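Local coordinates for F5/8 type C domain protein (Clostridium perfringens, PDB 7JRM), which probably binds carbohydrate, as part of a clostridial O-glycopeptidase (ZmpB) adapted to recognising and cleaving mucin glycoproteins, at residues P302-Q313 against L331-L342; N374-L385 against G451-F460. One frame throughout, in Å; residues are numbered along the deposited sequence.

Contact 1 (P302-Q313 against L331-L342)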
# COMPACT_ATOMS: atom_id res chain seq x y z
N PRO A 302 22.74 -31.07 18.98
CA PRO A 302 23.63 -32.24 19.07
C PRO A 302 24.96 -31.93 19.75
O PRO A 302 25.51 -32.81 20.43
CB PRO A 302 23.83 -32.66 17.61
CG PRO A 302 23.51 -31.44 16.81
CD PRO A 302 22.48 -30.68 17.58
N ASP A 303 25.50 -30.73 19.58
CA ASP A 303 26.76 -30.36 20.22
C ASP A 303 26.50 -30.09 21.70
O ASP A 303 25.79 -29.14 22.05
CB ASP A 303 27.37 -29.14 19.53
CG ASP A 303 28.84 -28.94 19.87
OD1 ASP A 303 29.60 -28.51 18.98
OD2 ASP A 303 29.23 -29.21 21.03
N LYS A 304 27.08 -30.92 22.56
CA LYS A 304 26.88 -30.75 24.00
C LYS A 304 27.52 -29.47 24.51
O LYS A 304 27.07 -28.92 25.52
CB LYS A 304 27.43 -31.96 24.75
N TYR A 305 28.58 -29.00 23.85
CA TYR A 305 29.21 -27.76 24.27
C TYR A 305 28.37 -26.54 23.92
O TYR A 305 28.36 -25.55 24.67
CB TYR A 305 30.60 -27.64 23.65
CG TYR A 305 31.63 -28.55 24.28
CD1 TYR A 305 31.63 -29.91 24.03
CD2 TYR A 305 32.60 -28.04 25.14
CE1 TYR A 305 32.57 -30.75 24.61
CE2 TYR A 305 33.55 -28.87 25.72
CZ TYR A 305 33.52 -30.22 25.45
OH TYR A 305 34.46 -31.05 26.03
N LEU A 306 27.65 -26.59 22.80
CA LEU A 306 26.70 -25.52 22.48
C LEU A 306 25.54 -25.52 23.47
O LEU A 306 25.07 -24.45 23.88
CB LEU A 306 26.19 -25.68 21.05
CG LEU A 306 25.13 -24.69 20.58
CD1 LEU A 306 25.64 -23.26 20.69
CD2 LEU A 306 24.69 -25.00 19.16
N LEU A 307 25.07 -26.71 23.86
CA LEU A 307 24.02 -26.80 24.87
C LEU A 307 24.49 -26.22 26.20
O LEU A 307 23.75 -25.50 26.87
CB LEU A 307 23.58 -28.25 25.04
CG LEU A 307 22.75 -28.59 26.28
CD1 LEU A 307 21.35 -28.00 26.16
CD2 LEU A 307 22.69 -30.09 26.49
N LYS A 308 25.73 -26.53 26.59
CA LYS A 308 26.28 -25.97 27.83
C LYS A 308 26.50 -24.47 27.70
O LYS A 308 26.31 -23.72 28.67
CB LYS A 308 27.58 -26.68 28.19
CG LYS A 308 28.24 -26.17 29.46
CD LYS A 308 27.30 -26.28 30.65
CE LYS A 308 28.01 -25.90 31.94
NZ LYS A 308 29.07 -26.88 32.30
N SER A 309 26.89 -24.00 26.51
CA SER A 309 27.10 -22.57 26.31
C SER A 309 25.80 -21.80 26.43
O SER A 309 25.77 -20.70 27.01
CB SER A 309 27.76 -22.33 24.95
OG SER A 309 29.15 -22.60 24.99
N ILE A 310 24.71 -22.34 25.88
CA ILE A 310 23.42 -21.67 25.98
C ILE A 310 22.90 -21.73 27.41
O ILE A 310 22.30 -20.77 27.91
CB ILE A 310 22.42 -22.29 24.99
CG1 ILE A 310 22.86 -22.01 23.55
CG2 ILE A 310 21.01 -21.77 25.22
CD1 ILE A 310 22.05 -22.74 22.50
N GLN A 311 23.13 -22.85 28.10
CA GLN A 311 22.69 -22.97 29.49
C GLN A 311 23.42 -21.98 30.39
O GLN A 311 22.84 -21.44 31.33
CB GLN A 311 22.91 -24.40 29.98
CG GLN A 311 21.82 -25.37 29.56
CD GLN A 311 22.20 -26.82 29.81
OE1 GLN A 311 23.36 -27.13 30.09
NE2 GLN A 311 21.22 -27.71 29.72
N ASN A 312 24.70 -21.72 30.10
CA ASN A 312 25.46 -20.75 30.89
C ASN A 312 24.94 -19.34 30.67
O ASN A 312 24.91 -18.53 31.60
CB ASN A 312 26.94 -20.84 30.54
CG ASN A 312 27.70 -21.80 31.44
OD1 ASN A 312 27.66 -21.69 32.66
ND2 ASN A 312 28.39 -22.76 30.83
N GLN A 313 24.52 -19.03 29.44
CA GLN A 313 24.03 -17.69 29.14
C GLN A 313 22.64 -17.44 29.71
O GLN A 313 22.33 -16.32 30.12
CB GLN A 313 24.03 -17.46 27.63
CG GLN A 313 23.80 -16.01 27.21
CD GLN A 313 25.09 -15.26 26.96
OE1 GLN A 313 26.07 -15.83 26.46
NE2 GLN A 313 25.11 -13.98 27.30
N LEU A 331 25.33 -14.08 22.86
CA LEU A 331 25.70 -15.45 23.21
C LEU A 331 27.21 -15.62 23.08
O LEU A 331 27.80 -15.19 22.08
CB LEU A 331 24.98 -16.46 22.31
CG LEU A 331 25.21 -17.94 22.63
CD1 LEU A 331 24.73 -18.27 24.03
CD2 LEU A 331 24.51 -18.81 21.60
N THR A 332 27.82 -16.25 24.08
CA THR A 332 29.24 -16.56 24.08
C THR A 332 29.41 -18.07 24.04
O THR A 332 28.78 -18.79 24.82
CB THR A 332 29.92 -15.98 25.32
OG1 THR A 332 29.92 -14.55 25.25
CG2 THR A 332 31.36 -16.47 25.42
N LEU A 333 30.25 -18.55 23.13
CA LEU A 333 30.47 -19.97 22.93
C LEU A 333 31.87 -20.36 23.37
O LEU A 333 32.79 -19.54 23.41
CB LEU A 333 30.26 -20.35 21.46
CG LEU A 333 28.89 -20.02 20.86
CD1 LEU A 333 28.75 -20.62 19.48
CD2 LEU A 333 27.78 -20.50 21.78
N SER A 334 32.02 -21.65 23.70
CA SER A 334 33.31 -22.19 24.12
C SER A 334 33.34 -23.67 23.82
O SER A 334 32.48 -24.42 24.29
CB SER A 334 33.55 -21.94 25.62
OG SER A 334 34.61 -22.74 26.11
N GLY A 335 34.32 -24.10 23.02
CA GLY A 335 34.48 -25.50 22.70
C GLY A 335 33.41 -26.07 21.79
O GLY A 335 33.19 -27.29 21.80
N VAL A 336 32.74 -25.24 21.00
CA VAL A 336 31.65 -25.68 20.14
C VAL A 336 32.21 -26.12 18.80
O VAL A 336 33.10 -25.48 18.23
CB VAL A 336 30.61 -24.56 19.97
CG1 VAL A 336 29.44 -25.03 19.12
CG2 VAL A 336 30.12 -24.07 21.33
N GLU A 337 31.69 -27.24 18.29
CA GLU A 337 32.04 -27.75 16.98
C GLU A 337 30.91 -27.69 15.97
O GLU A 337 31.17 -27.60 14.77
CB GLU A 337 32.52 -29.21 17.08
CG GLU A 337 33.94 -29.38 17.59
CD GLU A 337 34.28 -30.82 17.90
OE1 GLU A 337 33.68 -31.72 17.28
OE2 GLU A 337 35.13 -31.05 18.78
N ASP A 338 29.66 -27.72 16.43
CA ASP A 338 28.49 -27.76 15.57
C ASP A 338 27.50 -26.70 16.04
O ASP A 338 27.06 -26.74 17.19
CB ASP A 338 27.84 -29.15 15.58
CG ASP A 338 26.72 -29.28 14.57
OD1 ASP A 338 26.48 -28.33 13.79
OD2 ASP A 338 26.07 -30.35 14.55
N LEU A 339 27.16 -25.76 15.16
CA LEU A 339 26.24 -24.69 15.48
C LEU A 339 24.78 -25.08 15.28
O LEU A 339 23.90 -24.21 15.37
CB LEU A 339 26.55 -23.45 14.62
CG LEU A 339 27.87 -22.74 14.90
CD1 LEU A 339 28.06 -21.57 13.95
CD2 LEU A 339 27.93 -22.27 16.35
N THR A 340 24.50 -26.36 15.03
CA THR A 340 23.14 -26.81 14.78
C THR A 340 22.24 -26.49 15.97
O THR A 340 22.58 -26.81 17.12
CB THR A 340 23.12 -28.31 14.48
OG1 THR A 340 23.91 -28.58 13.32
CG2 THR A 340 21.69 -28.79 14.24
N GLY A 341 21.10 -25.86 15.69
CA GLY A 341 20.18 -25.40 16.70
C GLY A 341 20.13 -23.89 16.83
O GLY A 341 19.08 -23.34 17.18
N LEU A 342 21.24 -23.21 16.55
CA LEU A 342 21.30 -21.76 16.64
C LEU A 342 20.47 -21.06 15.57
O LEU A 342 20.31 -19.83 15.65
CB LEU A 342 22.75 -21.28 16.57
CG LEU A 342 23.46 -21.11 17.91
CD1 LEU A 342 24.84 -20.50 17.72
CD2 LEU A 342 22.61 -20.27 18.85
O HOH W 1 24.73 -28.37 17.87
O HOH W 2 32.08 -29.64 20.56
O HOH W 3 30.67 -24.83 26.60
O HOH W 4 27.69 -19.11 27.26

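Contact 2 (N374-L385 against G451-F460)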
# COMPACT_ATOMS: atom_id res chain seq x y z
N ASN A 374 32.01 -12.67 16.17
CA ASN A 374 33.41 -12.84 16.54
C ASN A 374 33.71 -14.33 16.48
O ASN A 374 33.48 -15.07 17.44
CB ASN A 374 33.68 -12.26 17.92
CG ASN A 374 33.38 -10.77 18.00
OD1 ASN A 374 33.89 -9.98 17.21
ND2 ASN A 374 32.56 -10.39 18.97
N ALA A 375 34.24 -14.78 15.34
CA ALA A 375 34.55 -16.18 15.10
C ALA A 375 35.96 -16.33 14.56
O ALA A 375 36.22 -17.04 13.58
CB ALA A 375 33.54 -16.79 14.13
N GLN A 376 36.91 -15.66 15.20
CA GLN A 376 38.29 -15.64 14.74
C GLN A 376 39.12 -16.71 15.44
O GLN A 376 38.87 -17.07 16.59
CB GLN A 376 38.92 -14.27 14.98
CG GLN A 376 38.33 -13.16 14.12
CD GLN A 376 39.33 -12.06 13.82
OE1 GLN A 376 40.05 -11.60 14.71
NE2 GLN A 376 39.39 -11.64 12.56
N GLU A 377 40.11 -17.22 14.71
CA GLU A 377 41.10 -18.16 15.24
C GLU A 377 40.44 -19.44 15.75
O GLU A 377 40.59 -19.84 16.91
CB GLU A 377 41.96 -17.50 16.32
CG GLU A 377 42.93 -16.46 15.79
CD GLU A 377 43.77 -15.83 16.88
OE1 GLU A 377 44.09 -16.53 17.87
OE2 GLU A 377 44.12 -14.64 16.75
N GLN A 378 39.70 -20.10 14.86
CA GLN A 378 39.14 -21.40 15.16
C GLN A 378 40.21 -22.48 14.98
O GLN A 378 41.25 -22.28 14.36
CB GLN A 378 37.95 -21.70 14.25
CG GLN A 378 36.92 -20.58 14.19
CD GLN A 378 36.07 -20.50 15.44
OE1 GLN A 378 35.40 -21.46 15.81
NE2 GLN A 378 36.10 -19.35 16.10
N PHE A 379 39.93 -23.66 15.55
CA PHE A 379 40.77 -24.83 15.35
C PHE A 379 39.86 -26.05 15.28
O PHE A 379 39.25 -26.42 16.29
CB PHE A 379 41.82 -24.99 16.45
CG PHE A 379 42.60 -26.27 16.34
CD1 PHE A 379 43.53 -26.44 15.33
CD2 PHE A 379 42.39 -27.30 17.24
CE1 PHE A 379 44.24 -27.62 15.22
CE2 PHE A 379 43.10 -28.48 17.14
CZ PHE A 379 44.03 -28.64 16.13
N ILE A 380 39.80 -26.68 14.12
CA ILE A 380 38.93 -27.83 13.89
C ILE A 380 39.83 -29.04 13.65
O ILE A 380 40.41 -29.19 12.57
CB ILE A 380 37.97 -27.60 12.72
CG1 ILE A 380 37.29 -26.24 12.85
CG2 ILE A 380 36.94 -28.72 12.65
CD1 ILE A 380 37.80 -25.20 11.88
N ALA A 381 39.97 -29.88 14.67
CA ALA A 381 40.71 -31.13 14.54
C ALA A 381 39.87 -32.11 13.73
O ALA A 381 38.97 -32.76 14.25
CB ALA A 381 41.05 -31.70 15.91
N ALA A 382 40.17 -32.21 12.43
CA ALA A 382 39.35 -32.99 11.51
C ALA A 382 39.73 -34.46 11.45
O ALA A 382 39.23 -35.18 10.58
CB ALA A 382 39.43 -32.37 10.11
N GLY A 383 40.61 -34.92 12.33
CA GLY A 383 40.90 -36.34 12.44
C GLY A 383 42.03 -36.80 11.53
O GLY A 383 42.87 -36.02 11.07
N GLU A 384 42.02 -38.10 11.27
CA GLU A 384 43.08 -38.76 10.52
C GLU A 384 42.61 -39.11 9.11
O GLU A 384 41.47 -39.55 8.92
CB GLU A 384 43.53 -40.04 11.24
CG GLU A 384 44.44 -40.94 10.41
CD GLU A 384 44.79 -42.23 11.12
OE1 GLU A 384 45.91 -42.75 10.91
OE2 GLU A 384 43.94 -42.74 11.89
N LEU A 385 43.48 -38.90 8.14
CA LEU A 385 43.26 -39.33 6.76
C LEU A 385 44.11 -40.56 6.49
O LEU A 385 45.29 -40.60 6.85
CB LEU A 385 43.59 -38.22 5.77
CG LEU A 385 42.77 -36.94 5.86
CD1 LEU A 385 43.42 -35.83 5.03
CD2 LEU A 385 41.34 -37.18 5.40
N GLY A 451 35.60 -11.63 9.94
CA GLY A 451 35.35 -12.09 11.28
C GLY A 451 35.40 -13.58 11.49
O GLY A 451 35.13 -14.05 12.60
N PHE A 452 35.72 -14.36 10.45
CA PHE A 452 35.75 -15.81 10.53
C PHE A 452 37.10 -16.30 10.02
O PHE A 452 37.40 -16.17 8.83
CB PHE A 452 34.61 -16.43 9.72
CG PHE A 452 34.48 -17.92 9.87
CD1 PHE A 452 34.62 -18.51 11.12
CD2 PHE A 452 34.22 -18.72 8.78
CE1 PHE A 452 34.49 -19.88 11.27
CE2 PHE A 452 34.10 -20.09 8.92
CZ PHE A 452 34.24 -20.67 10.16
N SER A 453 37.91 -16.85 10.92
CA SER A 453 39.24 -17.34 10.57
C SER A 453 39.60 -18.50 11.48
O SER A 453 38.97 -18.71 12.52
CB SER A 453 40.29 -16.23 10.67
OG SER A 453 40.68 -16.02 12.01
N GLY A 454 40.62 -19.25 11.09
CA GLY A 454 41.08 -20.35 11.92
C GLY A 454 41.89 -21.35 11.10
O GLY A 454 42.40 -21.03 10.03
N VAL A 455 41.98 -22.56 11.65
CA VAL A 455 42.80 -23.62 11.08
C VAL A 455 42.03 -24.93 11.18
O VAL A 455 41.57 -25.31 12.26
CB VAL A 455 44.16 -23.75 11.80
CG1 VAL A 455 44.79 -25.11 11.53
CG2 VAL A 455 45.09 -22.63 11.39
N MET A 456 41.89 -25.63 10.05
CA MET A 456 41.34 -26.98 10.01
C MET A 456 42.50 -27.95 9.83
O MET A 456 43.20 -27.91 8.82
CB MET A 456 40.32 -27.13 8.88
CG MET A 456 39.60 -28.46 8.87
SD MET A 456 37.97 -28.35 8.11
CE MET A 456 37.59 -30.08 7.86
N PHE A 457 42.70 -28.82 10.82
CA PHE A 457 43.89 -29.66 10.89
C PHE A 457 43.55 -31.11 10.58
O PHE A 457 42.58 -31.66 11.12
CB PHE A 457 44.54 -29.56 12.27
CG PHE A 457 45.80 -30.37 12.40
CD1 PHE A 457 46.98 -29.95 11.81
CD2 PHE A 457 45.80 -31.56 13.12
CE1 PHE A 457 48.14 -30.69 11.94
CE2 PHE A 457 46.95 -32.30 13.24
CZ PHE A 457 48.12 -31.87 12.65
N TYR A 458 44.36 -31.73 9.72
CA TYR A 458 44.32 -33.16 9.44
C TYR A 458 45.66 -33.78 9.84
O TYR A 458 46.63 -33.08 10.13
CB TYR A 458 44.05 -33.43 7.96
CG TYR A 458 42.63 -33.21 7.50
CD1 TYR A 458 41.66 -34.20 7.67
CD2 TYR A 458 42.26 -32.03 6.88
CE1 TYR A 458 40.36 -34.00 7.23
CE2 TYR A 458 40.96 -31.82 6.45
CZ TYR A 458 40.02 -32.81 6.63
OH TYR A 458 38.73 -32.61 6.20
N LEU A 459 45.70 -35.11 9.84
CA LEU A 459 46.95 -35.82 9.98
C LEU A 459 46.87 -37.11 9.18
O LEU A 459 45.79 -37.66 8.96
CB LEU A 459 47.30 -36.10 11.45
CG LEU A 459 46.54 -37.07 12.38
CD1 LEU A 459 46.73 -38.55 12.04
CD2 LEU A 459 46.95 -36.80 13.83
N PHE A 460 48.04 -37.59 8.73
CA PHE A 460 48.13 -38.87 8.04
C PHE A 460 49.49 -39.47 8.32
O PHE A 460 50.51 -38.78 8.26
CB PHE A 460 47.88 -38.72 6.53
CG PHE A 460 48.91 -37.88 5.82
CD1 PHE A 460 49.99 -38.48 5.18
CD2 PHE A 460 48.78 -36.51 5.76
CE1 PHE A 460 50.93 -37.71 4.52
CE2 PHE A 460 49.72 -35.74 5.10
CZ PHE A 460 50.79 -36.34 4.47

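Contact 1 (P302-Q313 against L331-L342)
The carboxylate of D303 is where the loop 333-342 takes hold of the start of helix 304-313. Its CG stands anti to the backbone N (chi1 -163°), which carries OD1 over to the loop amides: D338 N donates to it at 2.7 Å on the anti lone pair. E337 N approaches the same oxygen unusually closely, and the exact length there is doubtful. OD2 caps its own helix, accepting from Y305 N, and a water links it to G335 O. A second water accepts from D303 N and donates to D338 O and T340 O. One N-cap residue therefore fixes the helix end and the loop together.

Behind this polar grip lies the tight part. L306 splits its two methyls: CD1 meets L333 CD2 at 3.7 Å and also touches L342 CD1, while CD2 presses on backbone oxygens, 3.4 Å from T340 O. V336 CG1 packs on L306 CB at 3.8 Å. One helical turn on, S309 OG accepts from S334 N in a long bond of 3.3 Å.

The open side is looser. There the Y305 ring is exposed, with S334 O at its edge, and a water bridges Y305 O to S334 O. At the far end Q313, bent at chi2 (95°), turns OE1 back to accept from T332 N at 3.0 Å, the donor tilted 30° from the carbonyl plane.

The short parallel strands 330-332, 350-352 and 372-384, with their leucines, are consistent with a leucine-rich-repeat-like region, and helix 304-314 packs against the first of them. L331, L333 and L342 all lean on L351 of strand 350-352, N356 bonds the backbone of L333 and V336, and M325 of helix 322-326 packs against I310 and L342.

Contact 2 (N374-L385 against G451-F460)
A382 and L385 both rest against the ring of Y458, where two parallel strands run side by side. The tyrosine can be followed outward. Its CB has L385 CD1 as a neighbour, and CG lies 3.7 Å from the same methyl. Y458 CD1 lies 3.5 Å from L385 CG. Further out, CE1 comes within 3.4 Å of A382 CB, and CZ is also near that methyl, which sits over one ring face in a CH-pi contact, 3.6 Å from the centroid. The hydroxyl, still near A382 CB, bonds D395 O outside the two strands. CG anti to the carbonyl carbon (chi1 -75°) lays the ring back across the neighbouring strand.

Strands 372-384 and 452-461 are the last of the parallel pairs in a mixed sheet, beyond which strand 440-449 runs antiparallel. Two beta bulges shift their register, one between A375 and Q378, where the chain turns a corner at E377, and one between A381 and E384. At the first, S453 fills the step with two acceptors: its OG takes E377 N at 3.0 Å and its O takes Q378 N. G454 lies directly against Q378 here, with little space between the strands. Regular bonding follows, I380 N to V455 O and F457 N to I380 O, and resumes past the second bulge with L385 N to L459 O at 2.7 Å.

The two faces differ. On one, F379 and F457 lie side by side, pointing the same way, with F379 CE1 3.5 Å from F457 CB; both also touch crystal neighbours. On the buried face, F452 turns its ring edge to A375 O, while M456 CE reaches A382 CB. Q378 crosses F452 at about a right angle, CG near CE1, its amide held by M353 O and V358 N, and M456 packs on V445.

How the contacts relate
From the N terminus the chain passes through its earlier domains and the helical region before reaching helix 304-314. Contact 1 closes first, a short loop of 17 residues that includes helix 322-326 and brings strand 330-332 back under the helix. Only afterwards does contact 2 open, and its loop is longer, 65 residues with much strand and no helix. The two are in series, neither nested nor crossed. Both reach one seven-stranded sheet: contact 1 holds a helix to its edge strand 330-332, while contact 2 joins the parallel strands to the antiparallel C-terminal part. Their centres are about 17 Å apart, bridged by strand 350-352.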